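Local coordinates for protein beta-L-arabinobiosidase (Bacteroides thetaiotaomicron, PDB 5MQR) that probably hydrolyses glycosidic linkages of plant pectin as a gut bacterial glycosidase, possibly with sialidase or beta-L-arabinobiosidase activity, at residues 498-510 against 513-525. Residues are numbered along the deposited sequence; the frame is centred on the assembly and turned at random.
Sequences ACSRLELTPDGIF and KGGSRFANMMNYE
Tyr524 lies across the turn that joins strands 500-504 and 509-513. CD2 of Leu504 sits over one face of its ring, a CH-pi contact 3.6 Å from the ring centroid. At the far end its OH donates to Thr505 O at 2.7 Å, arriving 39° out of the carbonyl plane; Gly508 N reaches the same oxygen from the opposite face, closing the type I turn Thr505-Gly508. A chi1 of 72° sets the Tyr524 ring between its own backbone N and carbonyl carbon, which brings CD1 and CE1 of the ring against Gly508 C, whose O accepts from Tyr524 N. An alanine here would probably strip the Leu504 methyl of its cover and cost Thr505 O one of its two donors.

Farther along, the selenomethionine Met521 bends at chi3 to lay CE over the centre of the Phe510 ring, a CH-pi contact 3.5 Å from the centroid, with SE above the same face, 5.1 Å from the centroid, as a Met-aromatic contact; CG of Met522, also a selenomethionine, comes in at the ring's edge. Val545 and Val547 of strand 542-547 touch Met521 and Met522 respectively.

Ile509 CG2 rests 3.7 Å from Asn520 OD1. Phe510 N bonds to Met522 O at 2.8 Å, while Phe510 O accepts from Met521 N at 3.0 Å and only weakly from Met522 N. Two residues thus face one: a classic beta bulge in the antiparallel hairpin of strands 509-513 and 518-523, at the margin of a sheet in the CBM-like domain.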
ATOM      1  N   ALA A 498       8.595 -21.775  -8.813  1.00 23.27           N
ATOM      2  CA  ALA A 498       7.401 -22.082  -9.594  1.00 23.17           C
ATOM      3  C   ALA A 498       6.849 -23.369  -9.017  1.00 23.13           C
ATOM      4  O   ALA A 498       7.552 -24.405  -8.973  1.00 23.28           O
ATOM      5  CB  ALA A 498       7.721 -22.253 -11.080  1.00 23.57           C
ATOM      6  N   CYS A 499       5.600 -23.313  -8.566  1.00 22.15           N
ATOM      7  CA  CYS A 499       4.950 -24.515  -8.066  1.00 22.49           C
ATOM      8  C   CYS A 499       4.393 -25.414  -9.172  1.00 22.32           C
ATOM      9  O   CYS A 499       4.253 -26.635  -9.006  1.00 22.44           O
ATOM     10  CB  CYS A 499       3.858 -24.134  -7.053  1.00 22.46           C
ATOM     11  SG  CYS A 499       2.524 -23.155  -7.726  1.00 22.38           S
ATOM     12  N   SER A 500       4.074 -24.813 -10.305  1.00 22.26           N
ATOM     13  CA  SER A 500       3.623 -25.573 -11.458  1.00 23.14           C
ATOM     14  C   SER A 500       3.941 -24.810 -12.718  1.00 22.89           C
ATOM     15  O   SER A 500       4.237 -23.620 -12.669  1.00 22.01           O
ATOM     16  CB  SER A 500       2.112 -25.836 -11.376  1.00 23.56           C
ATOM     17  OG  SER A 500       1.765 -26.928 -12.211  1.00 24.51           O
ATOM     18  N   ARG A 501       3.872 -25.512 -13.843  1.00 23.72           N
ATOM     19  CA  ARG A 501       4.111 -24.928 -15.154  1.00 24.14           C
ATOM     20  C   ARG A 501       3.194 -25.581 -16.186  1.00 24.57           C
ATOM     21  O   ARG A 501       3.048 -26.796 -16.187  1.00 24.66           O
ATOM     22  CB  ARG A 501       5.568 -25.107 -15.565  1.00 24.53           C
ATOM     23  CG  ARG A 501       5.855 -24.871 -17.046  1.00 25.55           C
ATOM     24  CD  ARG A 501       7.340 -24.963 -17.348  1.00 26.26           C
ATOM     25  NE  ARG A 501       8.058 -23.951 -16.571  1.00 27.04           N
ATOM     26  CZ  ARG A 501       9.299 -24.055 -16.091  1.00 27.57           C
ATOM     27  NH1 ARG A 501      10.049 -25.134 -16.327  1.00 28.70           N
ATOM     28  NH2 ARG A 501       9.799 -23.051 -15.369  1.00 27.29           N
ATOM     29  N   LEU A 502       2.597 -24.757 -17.050  1.00 24.66           N
ATOM     30  CA  LEU A 502       1.868 -25.218 -18.236  1.00 25.52           C
ATOM     31  C   LEU A 502       2.677 -24.776 -19.450  1.00 26.22           C
ATOM     32  O   LEU A 502       3.368 -23.757 -19.381  1.00 25.90           O
ATOM     33  CB  LEU A 502       0.445 -24.647 -18.288  1.00 24.93           C
ATOM     34  CG  LEU A 502      -0.336 -24.642 -16.958  1.00 24.51           C
ATOM     35  CD1 LEU A 502      -1.653 -23.886 -17.094  1.00 24.24           C
ATOM     36  CD2 LEU A 502      -0.539 -26.046 -16.405  1.00 24.59           C
ATOM     37  N   GLU A 503       2.594 -25.543 -20.537  1.00 27.11           N
ATOM     38  CA  GLU A 503       3.425 -25.327 -21.731  1.00 28.28           C
ATOM     39  C   GLU A 503       2.627 -25.543 -22.994  1.00 27.75           C
ATOM     40  O   GLU A 503       1.942 -26.546 -23.082  1.00 27.46           O
ATOM     41  CB  GLU A 503       4.592 -26.331 -21.776  1.00 30.53           C
ATOM     42  CG  GLU A 503       5.964 -25.739 -21.567  1.00 32.18           C
ATOM     43  CD  GLU A 503       7.081 -26.786 -21.495  1.00 33.81           C
ATOM     44  OE1 GLU A 503       6.932 -27.856 -22.115  1.00 34.99           O
ATOM     45  OE2 GLU A 503       8.115 -26.524 -20.817  1.00 34.81           O
ATOM     46  N   LEU A 504       2.730 -24.630 -23.957  1.00 27.01           N
ATOM     47  CA  LEU A 504       2.336 -24.934 -25.319  1.00 27.74           C
ATOM     48  C   LEU A 504       3.622 -25.315 -26.029  1.00 27.77           C
ATOM     49  O   LEU A 504       4.530 -24.523 -26.084  1.00 28.19           O
ATOM     50  CB  LEU A 504       1.674 -23.729 -25.983  1.00 27.80           C
ATOM     51  CG  LEU A 504       0.303 -23.306 -25.447  1.00 27.86           C
ATOM     52  CD1 LEU A 504      -0.104 -22.003 -26.099  1.00 27.91           C
ATOM     53  CD2 LEU A 504      -0.775 -24.351 -25.664  1.00 28.42           C
ATOM     54  N   THR A 505       3.719 -26.535 -26.522  1.00 28.57           N
ATOM     55  CA  THR A 505       4.963 -27.073 -27.092  1.00 29.55           C
ATOM     56  C   THR A 505       5.005 -26.899 -28.609  1.00 30.99           C
ATOM     57  O   THR A 505       3.952 -26.743 -29.260  1.00 31.06           O
ATOM     58  CB  THR A 505       5.125 -28.595 -26.813  1.00 29.98           C
ATOM     59  OG1 THR A 505       4.118 -29.340 -27.516  1.00 29.83           O
ATOM     60  CG2 THR A 505       5.006 -28.895 -25.323  1.00 29.49           C
ATOM     61  N   PRO A 506       6.217 -26.954 -29.188  1.00 32.46           N
ATOM     62  CA  PRO A 506       6.329 -26.874 -30.653  1.00 33.27           C
ATOM     63  C   PRO A 506       5.849 -28.102 -31.414  1.00 34.80           C
ATOM     64  O   PRO A 506       5.817 -28.042 -32.625  1.00 35.59           O
ATOM     65  CB  PRO A 506       7.826 -26.626 -30.886  1.00 33.22           C
ATOM     66  CG  PRO A 506       8.512 -27.093 -29.651  1.00 32.73           C
ATOM     67  CD  PRO A 506       7.542 -26.942 -28.520  1.00 32.35           C
ATOM     68  N   ASP A 507       5.487 -29.196 -30.738  1.00 36.60           N
ATOM     69  CA  ASP A 507       4.754 -30.313 -31.392  1.00 38.53           C
ATOM     70  C   ASP A 507       3.240 -30.350 -31.109  1.00 36.85           C
ATOM     71  O   ASP A 507       2.602 -31.386 -31.253  1.00 37.49           O
ATOM     72  CB  ASP A 507       5.422 -31.690 -31.142  1.00 41.39           C
ATOM     73  CG  ASP A 507       5.708 -31.984 -29.677  1.00 43.43           C
ATOM     74  OD1 ASP A 507       5.131 -31.360 -28.749  1.00 46.54           O
ATOM     75  OD2 ASP A 507       6.548 -32.872 -29.446  1.00 46.40           O
ATOM     76  N   GLY A 508       2.668 -29.204 -30.748  1.00 34.67           N
ATOM     77  CA  GLY A 508       1.226 -29.048 -30.699  1.00 33.77           C
ATOM     78  C   GLY A 508       0.553 -29.581 -29.446  1.00 32.87           C
ATOM     79  O   GLY A 508      -0.639 -29.880 -29.480  1.00 32.74           O
ATOM     80  N   ILE A 509       1.293 -29.692 -28.344  1.00 31.35           N
ATOM     81  CA  ILE A 509       0.751 -30.263 -27.114  1.00 31.12           C
ATOM     82  C   ILE A 509       0.630 -29.163 -26.037  1.00 29.66           C
ATOM     83  O   ILE A 509       1.509 -28.322 -25.885  1.00 28.65           O
ATOM     84  CB  ILE A 509       1.606 -31.458 -26.626  1.00 31.61           C
ATOM     85  CG1 ILE A 509       1.571 -32.599 -27.652  1.00 33.07           C
ATOM     86  CG2 ILE A 509       1.105 -31.974 -25.283  1.00 31.74           C
ATOM     87  CD1 ILE A 509       2.611 -33.689 -27.426  1.00 33.47           C
ATOM     88  N   PHE A 510      -0.489 -29.160 -25.318  1.00 29.34           N
ATOM     89  CA  PHE A 510      -0.667 -28.320 -24.142  1.00 28.20           C
ATOM     90  C   PHE A 510      -0.432 -29.268 -22.986  1.00 28.20           C
ATOM     91  O   PHE A 510      -1.177 -30.244 -22.825  1.00 28.50           O
ATOM     92  CB  PHE A 510      -2.086 -27.730 -24.144  1.00 28.44           C
ATOM     93  CG  PHE A 510      -2.373 -26.743 -23.035  1.00 27.72           C
ATOM     94  CD1 PHE A 510      -1.419 -25.833 -22.587  1.00 27.24           C
ATOM     95  CD2 PHE A 510      -3.640 -26.705 -22.460  1.00 28.15           C
ATOM     96  CE1 PHE A 510      -1.722 -24.917 -21.573  1.00 26.95           C
ATOM     97  CE2 PHE A 510      -3.942 -25.807 -21.436  1.00 27.61           C
ATOM     98  CZ  PHE A 510      -2.981 -24.899 -21.002  1.00 26.87           C
ATOM     99  N   LYS A 513       3.729 -29.653 -16.213  1.00 27.44           N
ATOM    100  CA  LYS A 513       4.886 -30.283 -15.595  1.00 27.45           C
ATOM    101  C   LYS A 513       4.494 -30.820 -14.220  1.00 28.14           C
ATOM    102  O   LYS A 513       4.077 -30.041 -13.364  1.00 28.05           O
ATOM    103  CB  LYS A 513       6.025 -29.277 -15.476  1.00 26.87           C
ATOM    104  CG  LYS A 513       7.330 -29.845 -14.929  1.00 26.95           C
ATOM    105  CD  LYS A 513       8.486 -28.857 -15.083  1.00 26.26           C
ATOM    106  CE  LYS A 513       9.809 -29.418 -14.586  1.00 26.12           C
ATOM    107  NZ  LYS A 513      10.174 -30.689 -15.261  1.00 26.72           N
ATOM    108  N   GLY A 514       4.629 -32.134 -14.013  1.00 28.71           N
ATOM    109  CA  GLY A 514       4.383 -32.765 -12.715  1.00 29.55           C
ATOM    110  C   GLY A 514       5.597 -33.098 -11.834  1.00 30.03           C
ATOM    111  O   GLY A 514       5.440 -33.476 -10.677  1.00 31.78           O
ATOM    112  N   GLY A 515       6.798 -32.919 -12.360  1.00 30.06           N
ATOM    113  CA  GLY A 515       8.048 -33.336 -11.720  1.00 29.61           C
ATOM    114  C   GLY A 515       9.018 -33.534 -12.872  1.00 30.00           C
ATOM    115  O   GLY A 515       9.121 -32.657 -13.750  1.00 29.57           O
ATOM    116  N   SER A 516       9.688 -34.687 -12.918  1.00 30.02           N
ATOM    117  CA  SER A 516      10.537 -35.003 -14.074  1.00 30.88           C
ATOM    118  C   SER A 516       9.702 -35.260 -15.338  1.00 31.53           C
ATOM    119  O   SER A 516      10.195 -35.059 -16.445  1.00 32.83           O
ATOM    120  CB  SER A 516      11.475 -36.189 -13.787  1.00 30.88           C
ATOM    121  OG  SER A 516      10.774 -37.276 -13.228  1.00 30.95           O
ATOM    122  N   ARG A 517       8.457 -35.705 -15.155  1.00 31.97           N
ATOM    123  CA  ARG A 517       7.531 -35.985 -16.236  1.00 32.89           C
ATOM    124  C   ARG A 517       6.433 -34.938 -16.387  1.00 33.47           C
ATOM    125  O   ARG A 517       6.255 -34.052 -15.537  1.00 33.61           O
ATOM    126  CB  ARG A 517       6.903 -37.356 -16.006  1.00 33.65           C
ATOM    127  CG  ARG A 517       7.934 -38.469 -15.984  1.00 33.70           C
ATOM    128  CD  ARG A 517       7.267 -39.820 -16.024  1.00 34.10           C
ATOM    129  NE  ARG A 517       8.229 -40.858 -15.691  1.00 34.50           N
ATOM    130  CZ  ARG A 517       9.129 -41.393 -16.519  1.00 35.07           C
ATOM    131  NH1 ARG A 517       9.236 -41.008 -17.798  1.00 35.13           N
ATOM    132  NH2 ARG A 517       9.948 -42.340 -16.056  1.00 35.56           N
ATOM    133  N   PHE A 518       5.705 -35.067 -17.489  1.00 34.38           N
ATOM    134  CA  PHE A 518       4.677 -34.133 -17.894  1.00 34.20           C
ATOM    135  C   PHE A 518       3.366 -34.838 -18.108  1.00 34.30           C
ATOM    136  O   PHE A 518       3.332 -36.003 -18.466  1.00 34.57           O
ATOM    137  CB  PHE A 518       5.078 -33.489 -19.203  1.00 34.72           C
ATOM    138  CG  PHE A 518       6.202 -32.517 -19.074  1.00 34.19           C
ATOM    139  CD1 PHE A 518       7.518 -32.956 -19.085  1.00 35.11           C
ATOM    140  CD2 PHE A 518       5.949 -31.169 -18.955  1.00 33.94           C
ATOM    141  CE1 PHE A 518       8.568 -32.055 -18.986  1.00 34.76           C
ATOM    142  CE2 PHE A 518       6.994 -30.254 -18.850  1.00 34.11           C
ATOM    143  CZ  PHE A 518       8.303 -30.701 -18.867  1.00 34.03           C
ATOM    144  N   ALA A 519       2.283 -34.122 -17.875  1.00 34.07           N
ATOM    145  CA  ALA A 519       0.960 -34.600 -18.257  1.00 34.72           C
ATOM    146  C   ALA A 519       0.592 -33.922 -19.561  1.00 34.27           C
ATOM    147  O   ALA A 519       0.521 -32.704 -19.634  1.00 33.07           O
ATOM    148  CB  ALA A 519      -0.052 -34.274 -17.177  1.00 34.86           C
ATOM    149  N   ASN A 520       0.410 -34.710 -20.602  1.00 35.20           N
ATOM    150  CA  ASN A 520      -0.118 -34.182 -21.844  1.00 35.83           C
ATOM    151  C   ASN A 520      -1.630 -34.036 -21.673  1.00 36.06           C
ATOM    152  O   ASN A 520      -2.337 -35.024 -21.501  1.00 37.86           O
ATOM    153  CB  ASN A 520       0.232 -35.117 -22.982  1.00 36.66           C
ATOM    154  CG  ASN A 520       1.731 -35.148 -23.263  1.00 37.18           C
ATOM    155  OD1 ASN A 520       2.518 -34.328 -22.760  1.00 36.05           O
ATOM    156  ND2 ASN A 520       2.133 -36.094 -24.085  1.00 38.81           N
HETATM  157  N   MSE A 521      -2.106 -32.801 -21.662  1.00 34.70           N
HETATM  158  CA  MSE A 521      -3.513 -32.530 -21.414  1.00 34.82           C
HETATM  159  C   MSE A 521      -4.310 -32.610 -22.706  1.00 35.86           C
HETATM  160  O   MSE A 521      -5.347 -33.240 -22.734  1.00 35.12           O
HETATM  161  CB  MSE A 521      -3.643 -31.168 -20.728  1.00 33.69           C
HETATM  162  CG  MSE A 521      -2.907 -31.109 -19.388  1.00 32.70           C
HETATM  163 SE   MSE A 521      -3.287 -29.409 -18.500  1.00 31.72          SE
HETATM  164  CE  MSE A 521      -2.069 -28.310 -19.575  1.00 31.14           C
HETATM  165  N   MSE A 522      -3.833 -31.972 -23.774  1.00 37.00           N
HETATM  166  CA  MSE A 522      -4.536 -31.985 -25.068  1.00 39.16           C
HETATM  167  C   MSE A 522      -3.643 -31.538 -26.188  1.00 37.69           C
HETATM  168  O   MSE A 522      -2.580 -30.965 -25.934  1.00 35.84           O
HETATM  169  CB  MSE A 522      -5.750 -31.041 -25.028  1.00 42.00           C
HETATM  170  CG  MSE A 522      -5.367 -29.588 -24.737  1.00 44.47           C
HETATM  171 SE   MSE A 522      -6.964 -28.439 -24.548  1.00 50.83          SE
HETATM  172  CE  MSE A 522      -7.670 -28.439 -26.386  1.00 51.02           C
ATOM    173  N   ASN A 523      -4.071 -31.797 -27.430  1.00 37.91           N
ATOM    174  CA  ASN A 523      -3.481 -31.150 -28.619  1.00 37.65           C
ATOM    175  C   ASN A 523      -4.140 -29.796 -28.802  1.00 36.65           C
ATOM    176  O   ASN A 523      -5.327 -29.655 -28.538  1.00 38.64           O
ATOM    177  CB  ASN A 523      -3.671 -31.989 -29.872  1.00 38.85           C
ATOM    178  CG  ASN A 523      -2.997 -33.342 -29.771  1.00 39.50           C
ATOM    179  OD1 ASN A 523      -3.603 -34.351 -30.056  1.00 41.67           O
ATOM    180  ND2 ASN A 523      -1.757 -33.366 -29.350  1.00 39.06           N
ATOM    181  N   TYR A 524      -3.375 -28.789 -29.185  1.00 34.92           N
ATOM    182  CA  TYR A 524      -3.937 -27.471 -29.441  1.00 34.25           C
ATOM    183  C   TYR A 524      -3.753 -27.135 -30.903  1.00 34.41           C
ATOM    184  O   TYR A 524      -2.864 -27.646 -31.562  1.00 33.36           O
ATOM    185  CB  TYR A 524      -3.344 -26.388 -28.529  1.00 32.52           C
ATOM    186  CG  TYR A 524      -1.924 -25.993 -28.820  1.00 31.70           C
ATOM    187  CD1 TYR A 524      -0.862 -26.713 -28.285  1.00 31.30           C
ATOM    188  CD2 TYR A 524      -1.635 -24.869 -29.605  1.00 31.17           C
ATOM    189  CE1 TYR A 524       0.466 -26.338 -28.530  1.00 30.99           C
ATOM    190  CE2 TYR A 524      -0.317 -24.482 -29.854  1.00 30.85           C
ATOM    191  CZ  TYR A 524       0.744 -25.224 -29.331  1.00 30.63           C
ATOM    192  OH  TYR A 524       2.066 -24.870 -29.593  1.00 29.73           O
ATOM    193  N   GLU A 525      -4.637 -26.284 -31.395  1.00 35.61           N
ATOM    194  CA  GLU A 525      -4.620 -25.846 -32.779  1.00 37.54           C
ATOM    195  C   GLU A 525      -4.301 -24.362 -32.813  1.00 36.28           C
ATOM    196  O   GLU A 525      -4.547 -23.638 -31.845  1.00 35.13           O
ATOM    197  CB  GLU A 525      -5.987 -26.089 -33.406  1.00 40.25           C
ATOM    198  CG  GLU A 525      -6.458 -27.543 -33.391  1.00 42.84           C
ATOM    199  CD  GLU A 525      -7.977 -27.637 -33.499  1.00 45.71           C
ATOM    200  OE1 GLU A 525      -8.520 -27.288 -34.567  1.00 47.85           O
ATOM    201  OE2 GLU A 525      -8.636 -28.024 -32.508  1.00 47.85           O
TER
HETATM  202  O   HOH W   1       2.780 -29.208 -11.244  1.00 25.15           O